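Local coordinates for 3-dehydroquinate dehydratase (Clostridium difficile, PDB 4H3D), which catalyses the cis-dehydration of 3-dehydroquinate to 3-dehydroshikimate through an imine intermediate, the third step of the chorismate pathway to the aromatic amino acids, at residues 62-73 / 104-115; 201-209 / 223-231. All blocks are in the same frame, centred on the assembly; numbering follows the deposited sequence.

Contact 1. Residues 62-73 / 104-115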
loop_
_atom_site.group_PDB
_atom_site.type_symbol
_atom_site.label_atom_id
_atom_site.label_comp_id
_atom_site.label_asym_id
_atom_site.label_seq_id
_atom_site.Cartn_x
_atom_site.Cartn_y
_atom_site.Cartn_z
ATOM N N ILE B 62 2.766 -16.059 -37.994
ATOM C CA ILE B 62 2.640 -14.610 -37.978
ATOM C C ILE B 62 1.312 -14.124 -38.568
ATOM O O ILE B 62 0.733 -13.164 -38.081
ATOM C CB ILE B 62 3.858 -13.937 -38.690
ATOM C CG1 ILE B 62 3.862 -12.437 -38.438
ATOM C CG2 ILE B 62 3.857 -14.239 -40.174
ATOM C CD1 ILE B 62 3.963 -12.088 -36.999
ATOM N N LYS B 63 0.828 -14.806 -39.601
ATOM C CA LYS B 63 -0.428 -14.438 -40.221
ATOM C C LYS B 63 -1.611 -14.549 -39.240
ATOM O O LYS B 63 -2.493 -13.683 -39.227
ATOM C CB LYS B 63 -0.670 -15.294 -41.473
ATOM C CG LYS B 63 -1.931 -14.952 -42.221
ATOM C CD LYS B 63 -2.016 -15.731 -43.539
ATOM C CE LYS B 63 -3.252 -15.360 -44.294
ATOM N NZ LYS B 63 -3.410 -16.142 -45.544
ATOM N N GLU B 64 -1.637 -15.618 -38.444
ATOM C CA GLU B 64 -2.726 -15.817 -37.463
ATOM C C GLU B 64 -2.597 -14.827 -36.305
ATOM O O GLU B 64 -3.608 -14.334 -35.776
ATOM C CB GLU B 64 -2.781 -17.286 -36.992
ATOM C CG GLU B 64 -3.273 -18.238 -38.127
ATOM C CD GLU B 64 -3.089 -19.739 -37.842
ATOM O OE1 GLU B 64 -3.898 -20.539 -38.348
ATOM O OE2 GLU B 64 -2.134 -20.127 -37.154
ATOM N N VAL B 65 -1.363 -14.493 -35.940
ATOM C CA VAL B 65 -1.131 -13.485 -34.910
ATOM C C VAL B 65 -1.682 -12.134 -35.401
ATOM O O VAL B 65 -2.346 -11.409 -34.645
ATOM C CB VAL B 65 0.364 -13.296 -34.579
ATOM C CG1 VAL B 65 0.558 -12.057 -33.651
ATOM C CG2 VAL B 65 0.968 -14.578 -33.950
ATOM N N LYS B 66 -1.390 -11.792 -36.652
ATOM C CA LYS B 66 -1.896 -10.533 -37.232
ATOM C C LYS B 66 -3.428 -10.498 -37.297
ATOM O O LYS B 66 -4.031 -9.463 -37.019
ATOM C CB LYS B 66 -1.303 -10.270 -38.612
ATOM C CG LYS B 66 0.183 -9.834 -38.591
ATOM C CD LYS B 66 0.663 -9.519 -40.014
ATOM C CE LYS B 66 2.133 -9.196 -40.054
ATOM N NZ LYS B 66 2.609 -8.969 -41.443
ATOM N N GLU B 67 -4.036 -11.626 -37.659
ATOM C CA GLU B 67 -5.495 -11.734 -37.741
ATOM C C GLU B 67 -6.152 -11.357 -36.413
ATOM O O GLU B 67 -7.120 -10.592 -36.384
ATOM C CB GLU B 67 -5.919 -13.162 -38.143
ATOM C CG GLU B 67 -5.538 -13.575 -39.556
ATOM C CD GLU B 67 -5.986 -14.999 -39.899
ATOM O OE1 GLU B 67 -6.922 -15.509 -39.249
ATOM O OE2 GLU B 67 -5.422 -15.592 -40.830
ATOM N N VAL B 68 -5.620 -11.890 -35.314
ATOM C CA VAL B 68 -6.150 -11.588 -33.979
ATOM C C VAL B 68 -5.941 -10.110 -33.663
ATOM O O VAL B 68 -6.850 -9.420 -33.193
ATOM C CB VAL B 68 -5.496 -12.458 -32.888
ATOM C CG1 VAL B 68 -5.972 -12.026 -31.505
ATOM C CG2 VAL B 68 -5.806 -13.914 -33.131
ATOM N N LEU B 69 -4.755 -9.618 -33.963
ATOM C CA LEU B 69 -4.426 -8.219 -33.714
ATOM C C LEU B 69 -5.418 -7.269 -34.409
ATOM O O LEU B 69 -5.848 -6.278 -33.797
ATOM C CB LEU B 69 -3.016 -7.936 -34.183
ATOM C CG LEU B 69 -2.447 -6.562 -33.886
ATOM C CD1 LEU B 69 -2.498 -6.285 -32.386
ATOM C CD2 LEU B 69 -1.016 -6.470 -34.439
ATOM N N TYR B 70 -5.772 -7.581 -35.673
ATOM C CA TYR B 70 -6.749 -6.776 -36.444
ATOM C C TYR B 70 -8.056 -6.681 -35.709
ATOM O O TYR B 70 -8.597 -5.594 -35.526
ATOM C CB TYR B 70 -7.143 -7.397 -37.808
ATOM C CG TYR B 70 -6.080 -7.825 -38.776
ATOM C CD1 TYR B 70 -4.805 -7.263 -38.772
ATOM C CD2 TYR B 70 -6.413 -8.739 -39.811
ATOM C CE1 TYR B 70 -3.849 -7.671 -39.719
ATOM C CE2 TYR B 70 -5.494 -9.132 -40.749
ATOM C CZ TYR B 70 -4.212 -8.605 -40.712
ATOM O OH TYR B 70 -3.312 -9.013 -41.660
ATOM N N GLU B 71 -8.596 -7.841 -35.345
ATOM C CA GLU B 71 -9.867 -7.896 -34.646
ATOM C C GLU B 71 -9.809 -7.216 -33.293
ATOM O O GLU B 71 -10.669 -6.424 -32.957
ATOM C CB GLU B 71 -10.335 -9.333 -34.474
ATOM C CG GLU B 71 -10.740 -9.979 -35.762
ATOM C CD GLU B 71 -11.612 -11.203 -35.562
ATOM O OE1 GLU B 71 -12.307 -11.273 -34.515
ATOM O OE2 GLU B 71 -11.622 -12.076 -36.459
ATOM N N LEU B 72 -8.780 -7.542 -32.526
ATOM C CA LEU B 72 -8.590 -6.968 -31.221
ATOM C C LEU B 72 -8.587 -5.435 -31.318
ATOM O O LEU B 72 -9.289 -4.753 -30.568
ATOM C CB LEU B 72 -7.269 -7.483 -30.641
ATOM C CG LEU B 72 -6.842 -7.064 -29.241
ATOM C CD1 LEU B 72 -7.901 -7.411 -28.215
ATOM C CD2 LEU B 72 -5.508 -7.767 -28.902
ATOM N N ARG B 73 -7.828 -4.908 -32.279
ATOM C CA ARG B 73 -7.700 -3.466 -32.455
ATOM C C ARG B 73 -9.078 -2.852 -32.672
ATOM O O ARG B 73 -9.402 -1.807 -32.084
ATOM C CB ARG B 73 -6.865 -3.134 -33.692
ATOM C CG ARG B 73 -5.770 -2.162 -33.478
ATOM C CD ARG B 73 -6.065 -1.036 -32.483
ATOM N NE ARG B 73 -4.812 -0.742 -31.813
ATOM C CZ ARG B 73 -4.668 -0.033 -30.699
ATOM N NH1 ARG B 73 -5.704 0.514 -30.070
ATOM N NH2 ARG B 73 -3.457 0.125 -30.221
ATOM N N LEU B 104 8.893 -11.772 -34.931
ATOM C CA LEU B 104 7.551 -11.514 -34.399
ATOM C C LEU B 104 7.406 -10.057 -33.945
ATOM O O LEU B 104 6.485 -9.347 -34.361
ATOM C CB LEU B 104 7.260 -12.447 -33.233
ATOM C CG LEU B 104 5.921 -12.311 -32.508
ATOM C CD1 LEU B 104 4.733 -12.574 -33.447
ATOM C CD2 LEU B 104 5.893 -13.257 -31.333
ATOM N N ASN B 105 8.311 -9.604 -33.083
ATOM C CA ASN B 105 8.225 -8.237 -32.596
ATOM C C ASN B 105 8.369 -7.171 -33.684
ATOM O O ASN B 105 7.704 -6.138 -33.638
ATOM C CB ASN B 105 9.230 -8.013 -31.491
ATOM C CG ASN B 105 8.758 -8.565 -30.177
ATOM O OD1 ASN B 105 7.735 -8.132 -29.650
ATOM N ND2 ASN B 105 9.502 -9.523 -29.628
ATOM N N LYS B 106 9.247 -7.411 -34.645
ATOM C CA LYS B 106 9.436 -6.463 -35.730
ATOM C C LYS B 106 8.207 -6.415 -36.621
ATOM O O LYS B 106 7.715 -5.351 -36.945
ATOM C CB LYS B 106 10.682 -6.823 -36.535
ATOM C CG LYS B 106 11.976 -6.573 -35.764
ATOM C CD LYS B 106 13.214 -6.857 -36.612
ATOM C CE LYS B 106 13.429 -5.838 -37.709
ATOM N NZ LYS B 106 14.497 -6.297 -38.668
ATOM N N GLU B 107 7.701 -7.579 -36.999
ATOM C CA GLU B 107 6.545 -7.640 -37.874
ATOM C C GLU B 107 5.323 -7.022 -37.242
ATOM O O GLU B 107 4.546 -6.339 -37.921
ATOM C CB GLU B 107 6.238 -9.090 -38.267
ATOM C CG GLU B 107 7.166 -9.635 -39.308
ATOM C CD GLU B 107 6.900 -9.038 -40.675
ATOM O OE1 GLU B 107 5.709 -8.826 -41.025
ATOM O OE2 GLU B 107 7.881 -8.789 -41.403
ATOM N N ILE B 108 5.135 -7.255 -35.945
ATOM C CA ILE B 108 3.981 -6.713 -35.270
ATOM C C ILE B 108 4.136 -5.203 -35.092
ATOM O O ILE B 108 3.155 -4.469 -35.241
ATOM C CB ILE B 108 3.680 -7.446 -33.932
ATOM C CG1 ILE B 108 3.326 -8.903 -34.212
ATOM C CG2 ILE B 108 2.525 -6.771 -33.178
ATOM C CD1 ILE B 108 2.301 -9.102 -35.311
ATOM N N SER B 109 5.355 -4.738 -34.796
ATOM C CA SER B 109 5.606 -3.287 -34.696
ATOM C C SER B 109 5.310 -2.623 -36.019
ATOM O O SER B 109 4.847 -1.501 -36.057
ATOM C CB SER B 109 7.066 -2.978 -34.341
ATOM O OG SER B 109 7.411 -3.452 -33.072
ATOM N N ASN B 110 5.603 -3.334 -37.112
ATOM C CA ASN B 110 5.393 -2.805 -38.453
ATOM C C ASN B 110 3.918 -2.600 -38.838
ATOM O O ASN B 110 3.625 -1.796 -39.719
ATOM C CB ASN B 110 6.070 -3.703 -39.505
ATOM C CG ASN B 110 6.111 -3.058 -40.860
ATOM O OD1 ASN B 110 6.562 -1.925 -40.992
ATOM N ND2 ASN B 110 5.624 -3.766 -41.887
ATOM N N THR B 111 2.995 -3.314 -38.185
ATOM C CA THR B 111 1.565 -3.182 -38.520
ATOM C C THR B 111 0.994 -1.816 -38.198
ATOM O O THR B 111 0.026 -1.403 -38.804
ATOM C CB THR B 111 0.684 -4.204 -37.769
ATOM O OG1 THR B 111 0.745 -3.948 -36.359
ATOM C CG2 THR B 111 1.118 -5.627 -38.072
ATOM N N GLY B 112 1.599 -1.116 -37.244
ATOM C CA GLY B 112 1.075 0.156 -36.790
ATOM C C GLY B 112 -0.100 -0.049 -35.824
ATOM O O GLY B 112 -0.700 0.912 -35.368
ATOM N N LEU B 113 -0.402 -1.306 -35.491
ATOM C CA LEU B 113 -1.532 -1.624 -34.606
ATOM C C LEU B 113 -1.182 -1.688 -33.113
ATOM O O LEU B 113 -2.093 -1.704 -32.280
ATOM C CB LEU B 113 -2.185 -2.948 -35.033
ATOM C CG LEU B 113 -2.706 -2.999 -36.473
ATOM C CD1 LEU B 113 -3.398 -4.333 -36.751
ATOM C CD2 LEU B 113 -3.663 -1.839 -36.745
ATOM N N VAL B 114 0.110 -1.746 -32.767
ATOM C CA VAL B 114 0.527 -1.771 -31.342
ATOM C C VAL B 114 1.213 -0.471 -30.953
ATOM O O VAL B 114 1.966 0.112 -31.737
ATOM C CB VAL B 114 1.441 -2.992 -30.997
ATOM C CG1 VAL B 114 0.695 -4.311 -31.272
ATOM C CG2 VAL B 114 2.746 -2.953 -31.755
ATOM N N ASP B 115 0.955 -0.027 -29.734
ATOM C CA ASP B 115 1.478 1.237 -29.231
ATOM C C ASP B 115 2.782 1.064 -28.466
ATOM O O ASP B 115 3.613 1.989 -28.437
ATOM C CB ASP B 115 0.418 1.884 -28.362
ATOM C CG ASP B 115 -0.837 2.142 -29.128
ATOM O OD1 ASP B 115 -0.792 2.985 -30.045
ATOM O OD2 ASP B 115 -1.862 1.495 -28.842
HETATM O O HOH W 1 4.341 -6.555 -40.673
#
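The guanidinium of R73 meets the 104-115 segment edge-on: L113 O and D115 OD2 both lie at its rim, near its plane. NE and NH2 converge side-on on that single carbonyl, NE at 2.9 Å from L113 O with an N-H...O angle of 156°. NH2 also faces D115 OD2 in a salt bridge whose hydrogen bond is weak. The Y70 ring lies with one face against its own helix, over K66 C and E67 CA, and takes L113 CD1 at its edge, 3.8 Å from Y70 CD1. L113 also packs on L69, which reaches tip to tip toward T111, L69 CD2 lying 3.6 Å from T111 OG1. Toward the N-terminal end of 62-73, I108 is a knob in the hole formed by I62, V65, K66 and L69. K66, extended beyond CG, passes I108 going the other way and brings NZ to 3.1 Å from E107 OE1, a salt bridge that a water reinforces by bonding to both atoms. The two helices, inclined at 37°, are neighbours on the outside of the barrel; beneath them L69 and I108 rest on strand 81-84, V65 touches W51 of strand 48-52, and V68 and L72 touch helix 31-41.

Contact 2. Residues 201-209 / 223-231. With SHL (5-hydroxy-6-methyl-4-oxo-4H-pyran-2-carboxylic acid), chain I.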
loop_
_atom_site.group_PDB
_atom_site.type_symbol
_atom_site.label_atom_id
_atom_site.label_comp_id
_atom_site.label_asym_id
_atom_site.label_seq_id
_atom_site.Cartn_x
_atom_site.Cartn_y
_atom_site.Cartn_z
ATOM N N ASP B 201 15.720 9.410 -16.351
ATOM C CA ASP B 201 15.333 10.567 -17.151
ATOM C C ASP B 201 14.088 10.219 -17.960
ATOM O O ASP B 201 13.774 10.879 -18.930
ATOM C CB ASP B 201 16.479 11.111 -18.012
ATOM C CG ASP B 201 16.969 10.133 -19.061
ATOM O OD1 ASP B 201 16.392 9.030 -19.239
ATOM O OD2 ASP B 201 17.967 10.491 -19.719
ATOM N N ARG B 202 13.393 9.162 -17.523
ATOM C CA ARG B 202 12.146 8.698 -18.147
ATOM C C ARG B 202 11.365 7.877 -17.103
ATOM O O ARG B 202 11.906 7.548 -16.038
ATOM C CB ARG B 202 12.459 7.845 -19.369
ATOM C CG ARG B 202 13.112 6.519 -19.037
ATOM C CD ARG B 202 13.912 6.017 -20.228
ATOM N NE ARG B 202 15.111 6.832 -20.463
ATOM C CZ ARG B 202 15.892 6.743 -21.541
ATOM N NH1 ARG B 202 16.962 7.519 -21.656
ATOM N NH2 ARG B 202 15.605 5.889 -22.509
ATOM N N PRO B 203 10.101 7.542 -17.403
ATOM C CA PRO B 203 9.350 6.787 -16.406
ATOM C C PRO B 203 9.838 5.351 -16.336
ATOM O O PRO B 203 10.354 4.819 -17.330
ATOM C CB PRO B 203 7.900 6.855 -16.912
ATOM C CG PRO B 203 7.922 7.864 -18.068
ATOM C CD PRO B 203 9.304 7.789 -18.610
ATOM N N ILE B 204 9.697 4.757 -15.154
ATOM C CA ILE B 204 10.100 3.395 -14.901
ATOM C C ILE B 204 8.933 2.621 -14.326
ATOM O O ILE B 204 7.967 3.212 -13.799
ATOM C CB ILE B 204 11.307 3.304 -13.939
ATOM C CG1 ILE B 204 10.928 3.805 -12.537
ATOM C CG2 ILE B 204 12.513 4.123 -14.514
ATOM C CD1 ILE B 204 12.034 3.706 -11.519
ATOM N N ILE B 205 9.024 1.299 -14.457
ATOM C CA ILE B 205 8.018 0.359 -14.002
ATOM C C ILE B 205 8.700 -0.670 -13.115
ATOM O O ILE B 205 9.648 -1.331 -13.545
ATOM C CB ILE B 205 7.412 -0.417 -15.201
ATOM C CG1 ILE B 205 6.839 0.542 -16.244
ATOM C CG2 ILE B 205 6.359 -1.435 -14.721
ATOM C CD1 ILE B 205 6.607 -0.146 -17.646
ATOM N N THR B 206 8.225 -0.826 -11.881
ATOM C CA THR B 206 8.806 -1.811 -10.971
ATOM C C THR B 206 7.752 -2.491 -10.165
ATOM O O THR B 206 6.672 -1.900 -9.895
ATOM C CB THR B 206 9.768 -1.178 -9.940
ATOM O OG1 THR B 206 9.019 -0.376 -9.002
ATOM C CG2 THR B 206 10.839 -0.316 -10.654
ATOM N N MET B 207 8.029 -3.732 -9.774
ATOM C CA MET B 207 7.136 -4.474 -8.894
ATOM C C MET B 207 7.864 -5.559 -8.134
ATOM O O MET B 207 8.901 -6.070 -8.568
ATOM C CB MET B 207 5.972 -5.108 -9.656
ATOM C CG MET B 207 6.343 -6.313 -10.467
ATOM S SD MET B 207 4.929 -6.980 -11.360
ATOM C CE MET B 207 4.500 -5.587 -12.409
ATOM N N SER B 208 7.302 -5.868 -6.974
ATOM C CA SER B 208 7.745 -6.927 -6.108
ATOM C C SER B 208 6.566 -7.878 -6.194
ATOM O O SER B 208 5.430 -7.502 -5.904
ATOM C CB SER B 208 7.931 -6.428 -4.664
ATOM O OG SER B 208 8.398 -7.471 -3.849
ATOM N N MET B 209 6.829 -9.095 -6.624
ATOM C CA MET B 209 5.794 -10.086 -6.844
ATOM C C MET B 209 5.373 -10.799 -5.541
ATOM O O MET B 209 5.905 -10.506 -4.476
ATOM C CB MET B 209 6.287 -11.096 -7.891
ATOM C CG MET B 209 6.577 -10.459 -9.267
ATOM S SD MET B 209 7.130 -11.655 -10.523
ATOM C CE MET B 209 8.729 -12.108 -9.881
ATOM N N PHE B 223 6.355 6.260 -4.678
ATOM C CA PHE B 223 7.711 5.741 -4.848
ATOM C C PHE B 223 8.294 5.827 -6.252
ATOM O O PHE B 223 9.506 5.849 -6.409
ATOM C CB PHE B 223 7.818 4.353 -4.231
ATOM C CG PHE B 223 7.615 4.374 -2.754
ATOM C CD1 PHE B 223 8.651 4.735 -1.911
ATOM C CD2 PHE B 223 6.373 4.136 -2.209
ATOM C CE1 PHE B 223 8.455 4.799 -0.546
ATOM C CE2 PHE B 223 6.176 4.197 -0.832
ATOM C CZ PHE B 223 7.212 4.528 -0.013
ATOM N N GLY B 224 7.442 5.890 -7.260
ATOM C CA GLY B 224 7.918 6.142 -8.614
ATOM C C GLY B 224 7.542 5.212 -9.742
ATOM O O GLY B 224 7.867 5.516 -10.888
ATOM N N SER B 225 6.885 4.082 -9.474
ATOM C CA SER B 225 6.524 3.197 -10.579
ATOM C C SER B 225 5.366 3.850 -11.366
ATOM O O SER B 225 4.345 4.259 -10.782
ATOM C CB SER B 225 6.168 1.787 -10.115
ATOM O OG SER B 225 5.909 0.967 -11.253
ATOM N N ALA B 226 5.550 3.953 -12.674
ATOM C CA ALA B 226 4.617 4.669 -13.563
ATOM C C ALA B 226 3.456 3.853 -14.086
ATOM O O ALA B 226 2.457 4.419 -14.540
ATOM C CB ALA B 226 5.390 5.280 -14.756
ATOM N N LEU B 227 3.579 2.529 -14.011
ATOM C CA LEU B 227 2.572 1.608 -14.537
ATOM C C LEU B 227 2.397 0.431 -13.560
ATOM O O LEU B 227 3.389 -0.108 -13.050
ATOM C CB LEU B 227 3.042 1.094 -15.903
ATOM C CG LEU B 227 2.055 0.343 -16.781
ATOM C CD1 LEU B 227 0.909 1.255 -17.127
ATOM C CD2 LEU B 227 2.704 -0.162 -18.032
ATOM N N THR B 228 1.151 0.040 -13.297
ATOM C CA THR B 228 0.870 -1.047 -12.394
ATOM C C THR B 228 -0.071 -2.016 -13.121
ATOM O O THR B 228 -0.900 -1.601 -13.929
ATOM C CB THR B 228 0.307 -0.558 -11.054
ATOM O OG1 THR B 228 0.099 -1.679 -10.189
ATOM C CG2 THR B 228 -0.989 0.213 -11.249
ATOM N N PHE B 229 0.097 -3.303 -12.857
ATOM C CA PHE B 229 -0.657 -4.337 -13.552
ATOM C C PHE B 229 -1.739 -4.975 -12.683
ATOM O O PHE B 229 -1.479 -5.443 -11.575
ATOM C CB PHE B 229 0.310 -5.410 -14.071
ATOM C CG PHE B 229 1.225 -4.919 -15.171
ATOM C CD1 PHE B 229 2.290 -4.082 -14.887
ATOM C CD2 PHE B 229 1.022 -5.300 -16.481
ATOM C CE1 PHE B 229 3.135 -3.625 -15.914
ATOM C CE2 PHE B 229 1.865 -4.851 -17.503
ATOM C CZ PHE B 229 2.916 -4.013 -17.207
ATOM N N GLY B 230 -2.956 -4.991 -13.200
ATOM C CA GLY B 230 -4.092 -5.594 -12.502
ATOM C C GLY B 230 -4.522 -6.852 -13.246
ATOM O O GLY B 230 -4.199 -7.029 -14.415
ATOM N N ALA B 231 -5.226 -7.738 -12.561
ATOM C CA ALA B 231 -5.707 -8.960 -13.183
ATOM C C ALA B 231 -7.107 -8.700 -13.742
ATOM O O ALA B 231 -7.871 -7.902 -13.177
ATOM C CB ALA B 231 -5.735 -10.092 -12.160
HETATM O OAD SHL I . 1.638 -8.276 -12.698
HETATM C CAH SHL I . 2.537 -9.151 -12.627
HETATM O OAA SHL I . 2.490 -10.059 -11.760
HETATM C CAK SHL I . 3.634 -9.093 -13.573
HETATM O OAG SHL I . 3.641 -8.030 -14.538
HETATM C CAF SHL I . 4.585 -8.067 -15.585
HETATM C CAL SHL I . 4.500 -7.136 -16.567
HETATM C CAJ SHL I . 5.458 -9.097 -15.598
HETATM O OAC SHL I . 6.348 -9.184 -16.583
HETATM C CAI SHL I . 5.455 -10.050 -14.619
HETATM C CAE SHL I . 4.564 -10.048 -13.619
HETATM O OAB SHL I . 6.353 -11.023 -14.642
HETATM O O HOH W 2 8.745 6.644 -13.049
HETATM O O HOH W 3 4.068 -1.941 -11.192
#
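I204 O accepts the backbone N-H of A226 at 2.8 Å from A226 N, nearly straight at 164° and almost in line with the carbonyl bond. S225, the residue before A226, supplies a side-chain acceptor: its OG receives T206 N at 3.0 Å. With OG anti to the backbone N (chi1 -176°), the serine hydroxyl is carried toward T206. Two waters fill in where the backbones do not meet directly, one joining I204 N to G224 O, the other donating to both T206 O and L227 O. The hydroxyl of T206 itself pairs with T192 of helix 182-199. On the apolar side, I205 and L227 run alongside each other in one direction, with I205 CG1 3.9 Å from L227 CB, while I205 CG2 comes to the edge of the F229 ring. In the conformer given, one of two, M207 crosses F229 at about a right angle, its CE 3.6 Å from F229 CD1, and its SD lies against CAK of the bound pyran acid. The ligand's CAL lies over one face of F229, which also makes a cation-pi contact with K174, the Schiff-base lysine. These are the seventh and eighth strands of a TIM barrel, 39° apart and joined at the barrel's closure by one backbone bond, a serine side chain and two waters, with M207 and F229 lining the active-site pocket.

How the contacts relate
Both contacts belong to the same eight-stranded barrel but to different layers of it. Contact 1 joins helix 62-76 to helix 98-110 and its following loop in the outer layer; its centre is about 17 Å from that of the chain, the centre of contact 2, among the inner strands, about 8 Å. The two centres are 25 Å apart and the nearest atoms about 11 Å, with no touch between them. Contact 2 supplies two residues of the ligand pocket directly, whereas contact 1 reaches W51, a 3-dehydroquinate-binding residue, through V65, about 4 Å away between side chains; the L104 side chain stays about 10 Å from that of R86. Along the chain, contact 1 closes before contact 2 opens.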